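Local coordinates for ribosome inactivating type 1 protein (Iris hollandica, PDB 3MVG), which belongs to the type 1 ribosome-inactivating proteins, a family of single-chain plant proteins, at residues I1-T9 with L49-N59. Numbering follows the deposited sequence. Where two conformers were deposited one is given.
Sequences IETVEFRVT and LLFVRLFDWGN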
loop_
_atom_site.group_PDB
_atom_site.type_symbol
_atom_site.label_atom_id
_atom_site.label_comp_id
_atom_site.label_asym_id
_atom_site.label_seq_id
_atom_site.Cartn_x
_atom_site.Cartn_y
_atom_site.Cartn_z
ATOM N N ILE A 1 27.054 -10.124 -11.128
ATOM C CA ILE A 1 26.441 -9.452 -9.946
ATOM C C ILE A 1 25.040 -9.999 -9.693
ATOM O O ILE A 1 24.280 -10.193 -10.648
ATOM C CB ILE A 1 26.354 -7.929 -10.176
ATOM C CG1 ILE A 1 27.750 -7.333 -10.361
ATOM C CG2 ILE A 1 25.620 -7.243 -9.031
ATOM C CD1 ILE A 1 28.689 -7.598 -9.194
ATOM N N GLU A 2 24.702 -10.240 -8.422
ATOM C CA GLU A 2 23.335 -10.610 -8.027
ATOM C C GLU A 2 22.300 -9.799 -8.807
ATOM O O GLU A 2 22.406 -8.573 -8.889
ATOM C CB GLU A 2 23.146 -10.341 -6.540
ATOM C CG GLU A 2 21.868 -10.904 -5.961
ATOM C CD GLU A 2 21.918 -12.405 -5.786
ATOM O OE1 GLU A 2 20.851 -13.037 -5.891
ATOM O OE2 GLU A 2 23.021 -12.948 -5.560
ATOM N N THR A 3 21.319 -10.493 -9.380
ATOM C CA THR A 3 20.341 -9.862 -10.274
ATOM C C THR A 3 18.912 -10.180 -9.865
ATOM O O THR A 3 18.594 -11.331 -9.536
ATOM C CB THR A 3 20.587 -10.298 -11.735
ATOM O OG1 THR A 3 21.932 -9.971 -12.093
ATOM C CG2 THR A 3 19.626 -9.604 -12.710
ATOM N N VAL A 4 18.076 -9.136 -9.871
ATOM C CA VAL A 4 16.635 -9.201 -9.610
ATOM C C VAL A 4 15.911 -8.711 -10.866
ATOM O O VAL A 4 16.225 -7.637 -11.378
ATOM C CB VAL A 4 16.236 -8.271 -8.441
ATOM C CG1 VAL A 4 14.735 -8.347 -8.187
ATOM C CG2 VAL A 4 17.021 -8.614 -7.181
ATOM N N GLU A 5 14.955 -9.485 -11.373
ATOM C CA GLU A 5 14.299 -9.150 -12.645
ATOM C C GLU A 5 12.838 -8.725 -12.515
ATOM O O GLU A 5 12.138 -9.142 -11.591
ATOM C CB GLU A 5 14.381 -10.327 -13.623
ATOM C CG GLU A 5 15.790 -10.771 -13.974
ATOM C CD GLU A 5 15.806 -11.875 -15.016
ATOM O OE1 GLU A 5 14.995 -12.814 -14.891
ATOM O OE2 GLU A 5 16.637 -11.807 -15.948
ATOM N N PHE A 6 12.387 -7.907 -13.466
ATOM C CA PHE A 6 10.983 -7.514 -13.576
ATOM C C PHE A 6 10.644 -7.340 -15.051
ATOM O O PHE A 6 11.408 -6.724 -15.801
ATOM C CB PHE A 6 10.689 -6.216 -12.819
ATOM C CG PHE A 6 9.268 -5.750 -12.968
ATOM C CD1 PHE A 6 8.949 -4.725 -13.855
ATOM C CD2 PHE A 6 8.238 -6.361 -12.258
ATOM C CE1 PHE A 6 7.637 -4.308 -14.011
ATOM C CE2 PHE A 6 6.917 -5.939 -12.421
ATOM C CZ PHE A 6 6.628 -4.911 -13.295
ATOM N N ARG A 7 9.502 -7.894 -15.463
ATOM C CA ARG A 7 9.013 -7.764 -16.840
ATOM C C ARG A 7 7.657 -7.099 -16.855
ATOM O O ARG A 7 6.777 -7.473 -16.075
ATOM C CB ARG A 7 8.906 -9.125 -17.525
ATOM C CG ARG A 7 10.128 -9.978 -17.333
ATOM C CD ARG A 7 10.360 -10.870 -18.515
ATOM N NE ARG A 7 11.527 -11.716 -18.286
ATOM C CZ ARG A 7 12.164 -12.383 -19.237
ATOM N NH1 ARG A 7 11.736 -12.308 -20.489
ATOM N NH2 ARG A 7 13.221 -13.124 -18.936
ATOM N N VAL A 8 7.465 -6.132 -17.746
ATOM C CA VAL A 8 6.172 -5.460 -17.798
ATOM C C VAL A 8 5.021 -6.353 -18.281
ATOM O O VAL A 8 3.894 -6.204 -17.815
ATOM C CB VAL A 8 6.190 -4.131 -18.600
ATOM C CG1 VAL A 8 7.077 -3.096 -17.914
ATOM C CG2 VAL A 8 6.614 -4.334 -20.043
ATOM N N THR A 9 5.323 -7.288 -19.179
ATOM C CA THR A 9 4.314 -8.188 -19.742
ATOM C C THR A 9 3.617 -8.994 -18.650
ATOM O O THR A 9 4.270 -9.673 -17.859
ATOM C CB THR A 9 4.942 -9.121 -20.798
ATOM O OG1 THR A 9 5.369 -8.330 -21.918
ATOM C CG2 THR A 9 3.949 -10.193 -21.270
ATOM N N LEU A 49 27.017 -3.867 -4.913
ATOM C CA LEU A 49 26.190 -3.659 -6.107
ATOM C C LEU A 49 25.065 -4.670 -6.253
ATOM O O LEU A 49 25.132 -5.791 -5.731
ATOM C CB LEU A 49 27.056 -3.647 -7.374
ATOM C CG LEU A 49 28.191 -2.621 -7.416
ATOM C CD1 LEU A 49 29.001 -2.754 -8.706
ATOM C CD2 LEU A 49 27.679 -1.194 -7.249
ATOM N N LEU A 50 24.020 -4.260 -6.965
ATOM C CA LEU A 50 22.917 -5.138 -7.299
ATOM C C LEU A 50 22.449 -4.774 -8.697
ATOM O O LEU A 50 22.352 -3.598 -9.036
ATOM C CB LEU A 50 21.788 -4.968 -6.276
ATOM C CG LEU A 50 20.602 -5.915 -6.412
ATOM C CD1 LEU A 50 21.005 -7.345 -6.117
ATOM C CD2 LEU A 50 19.509 -5.478 -5.467
ATOM N N PHE A 51 22.175 -5.780 -9.516
ATOM C CA PHE A 51 21.634 -5.560 -10.855
ATOM C C PHE A 51 20.122 -5.755 -10.834
ATOM O O PHE A 51 19.623 -6.706 -10.219
ATOM C CB PHE A 51 22.235 -6.560 -11.847
ATOM C CG PHE A 51 23.644 -6.240 -12.313
ATOM C CD1 PHE A 51 24.235 -7.051 -13.271
ATOM C CD2 PHE A 51 24.367 -5.141 -11.843
ATOM C CE1 PHE A 51 25.531 -6.803 -13.744
ATOM C CE2 PHE A 51 25.673 -4.887 -12.308
ATOM C CZ PHE A 51 26.246 -5.720 -13.263
ATOM N N VAL A 52 19.408 -4.886 -11.545
ATOM C CA VAL A 52 17.965 -4.979 -11.689
ATOM C C VAL A 52 17.676 -5.003 -13.180
ATOM O O VAL A 52 17.800 -3.982 -13.859
ATOM C CB VAL A 52 17.240 -3.792 -11.013
ATOM C CG1 VAL A 52 15.731 -3.895 -11.216
ATOM C CG2 VAL A 52 17.553 -3.769 -9.534
ATOM N N ARG A 53 17.340 -6.184 -13.694
ATOM C CA ARG A 53 17.091 -6.343 -15.115
ATOM C C ARG A 53 15.615 -6.145 -15.410
ATOM O O ARG A 53 14.760 -6.844 -14.854
ATOM C CB ARG A 53 17.591 -7.699 -15.618
ATOM C CG ARG A 53 17.512 -7.826 -17.143
ATOM C CD ARG A 53 18.469 -8.855 -17.737
ATOM N NE ARG A 53 18.457 -10.130 -17.026
ATOM C CZ ARG A 53 19.519 -10.664 -16.427
ATOM N NH1 ARG A 53 19.411 -11.828 -15.802
ATOM N NH2 ARG A 53 20.691 -10.041 -16.452
ATOM N N LEU A 54 15.326 -5.175 -16.270
ATOM C CA LEU A 54 13.960 -4.777 -16.579
ATOM C C LEU A 54 13.661 -5.021 -18.040
ATOM O O LEU A 54 14.465 -4.671 -18.898
ATOM C CB LEU A 54 13.777 -3.291 -16.288
ATOM C CG LEU A 54 14.078 -2.808 -14.868
ATOM C CD1 LEU A 54 13.993 -1.302 -14.825
ATOM C CD2 LEU A 54 13.101 -3.428 -13.892
ATOM N N PHE A 55 12.481 -5.573 -18.319
ATOM C CA PHE A 55 12.080 -5.957 -19.682
ATOM C C PHE A 55 10.865 -5.163 -20.137
ATOM O O PHE A 55 9.873 -5.066 -19.411
ATOM C CB PHE A 55 11.747 -7.451 -19.739
ATOM C CG PHE A 55 12.927 -8.364 -19.505
ATOM C CD1 PHE A 55 13.403 -8.606 -18.224
ATOM C CD2 PHE A 55 13.535 -9.024 -20.574
ATOM C CE1 PHE A 55 14.480 -9.463 -18.007
ATOM C CE2 PHE A 55 14.615 -9.892 -20.365
ATOM C CZ PHE A 55 15.086 -10.110 -19.085
ATOM N N ASP A 56 10.943 -4.595 -21.340
ATOM C CA ASP A 56 9.830 -3.836 -21.909
ATOM C C ASP A 56 8.767 -4.748 -22.534
ATOM O O ASP A 56 8.827 -5.961 -22.355
ATOM C CB ASP A 56 10.340 -2.760 -22.880
ATOM C CG ASP A 56 10.854 -3.321 -24.202
ATOM O OD1 ASP A 56 10.687 -4.533 -24.483
ATOM O OD2 ASP A 56 11.437 -2.522 -24.964
ATOM N N TRP A 57 7.792 -4.172 -23.237
ATOM C CA TRP A 57 6.693 -4.980 -23.783
ATOM C C TRP A 57 7.170 -6.050 -24.763
ATOM O O TRP A 57 6.527 -7.090 -24.894
ATOM C CB TRP A 57 5.605 -4.128 -24.446
ATOM C CG TRP A 57 4.861 -3.192 -23.527
ATOM C CD1 TRP A 57 4.840 -1.830 -23.602
ATOM C CD2 TRP A 57 4.027 -3.541 -22.409
ATOM N NE1 TRP A 57 4.046 -1.308 -22.614
ATOM C CE2 TRP A 57 3.542 -2.332 -21.859
ATOM C CE3 TRP A 57 3.638 -4.752 -21.826
ATOM C CZ2 TRP A 57 2.700 -2.299 -20.745
ATOM C CZ3 TRP A 57 2.802 -4.719 -20.713
ATOM C CH2 TRP A 57 2.341 -3.498 -20.189
ATOM N N GLY A 58 8.288 -5.800 -25.437
ATOM C CA GLY A 58 8.868 -6.776 -26.363
ATOM C C GLY A 58 9.970 -7.626 -25.754
ATOM O O GLY A 58 10.735 -8.269 -26.472
ATOM N N ASN A 59 10.045 -7.647 -24.422
ATOM C CA ASN A 59 11.131 -8.312 -23.701
ATOM C C ASN A 59 12.539 -7.875 -24.072
ATOM O O ASN A 59 13.486 -8.655 -23.975
ATOM C CB ASN A 59 10.999 -9.838 -23.744
ATOM C CG ASN A 59 9.963 -10.345 -22.786
ATOM O OD1 ASN A 59 9.719 -9.740 -21.732
ATOM N ND2 ASN A 59 9.336 -11.455 -23.134
HETATM O O HOH W 1 22.777 -10.007 -14.677
HETATM O O HOH W 2 7.869 -7.870 -20.808
HETATM O O HOH W 3 3.764 -7.905 -24.213
#
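From Thr3 to Arg7 the N-terminal strand pairs in parallel with Phe51 to Phe55, the two axes 19° apart, through backbone hydrogen bonds that run from Phe51 N to Glu2 O as far as Val8 N to Phe55 O. On the face bearing Thr3, Glu5 and Arg7, the guanidinium of Arg7 lies flat over the Phe55 ring in a cation-pi stack, planes 4° apart and Arg7 CZ 3.6 Å from the ring centroid. Arg7 CG, beside the backbone N (chi1 -47°), starts the chain alongside Phe55, while Asn59 OD1 reaches Arg7 NH1 in a weak hydrogen bond. In the conformer given for Glu5, Arg53 makes a side-on salt bridge: NE (2.7 Å) and NH1 (2.8 Å) both donate to Glu5 OE2, NE at its anti lone pair and NH1 from above the carboxylate plane, which stands nearly perpendicular to the guanidinium. Thr3 CG2 lies over one face of that guanidinium, toward its rim, and a water links Thr3 OG1 to Arg53 NH2. At the start of the pair, Ile1 CB, in the conformer given, sits 3.5 Å from the Phe51 ring centroid, a CH-pi contact. Beyond the strands, Val8 CG2 rests on Trp57 CE3 at 3.5 Å. Past edge strand 3-7, the chain runs through helix 13-27, whose Phe19 meets Val4, Phe6 and Val52, and returns at 49-55, a beta-alpha-beta crossover in the mixed sheet of the ribosome-inactivating protein fold.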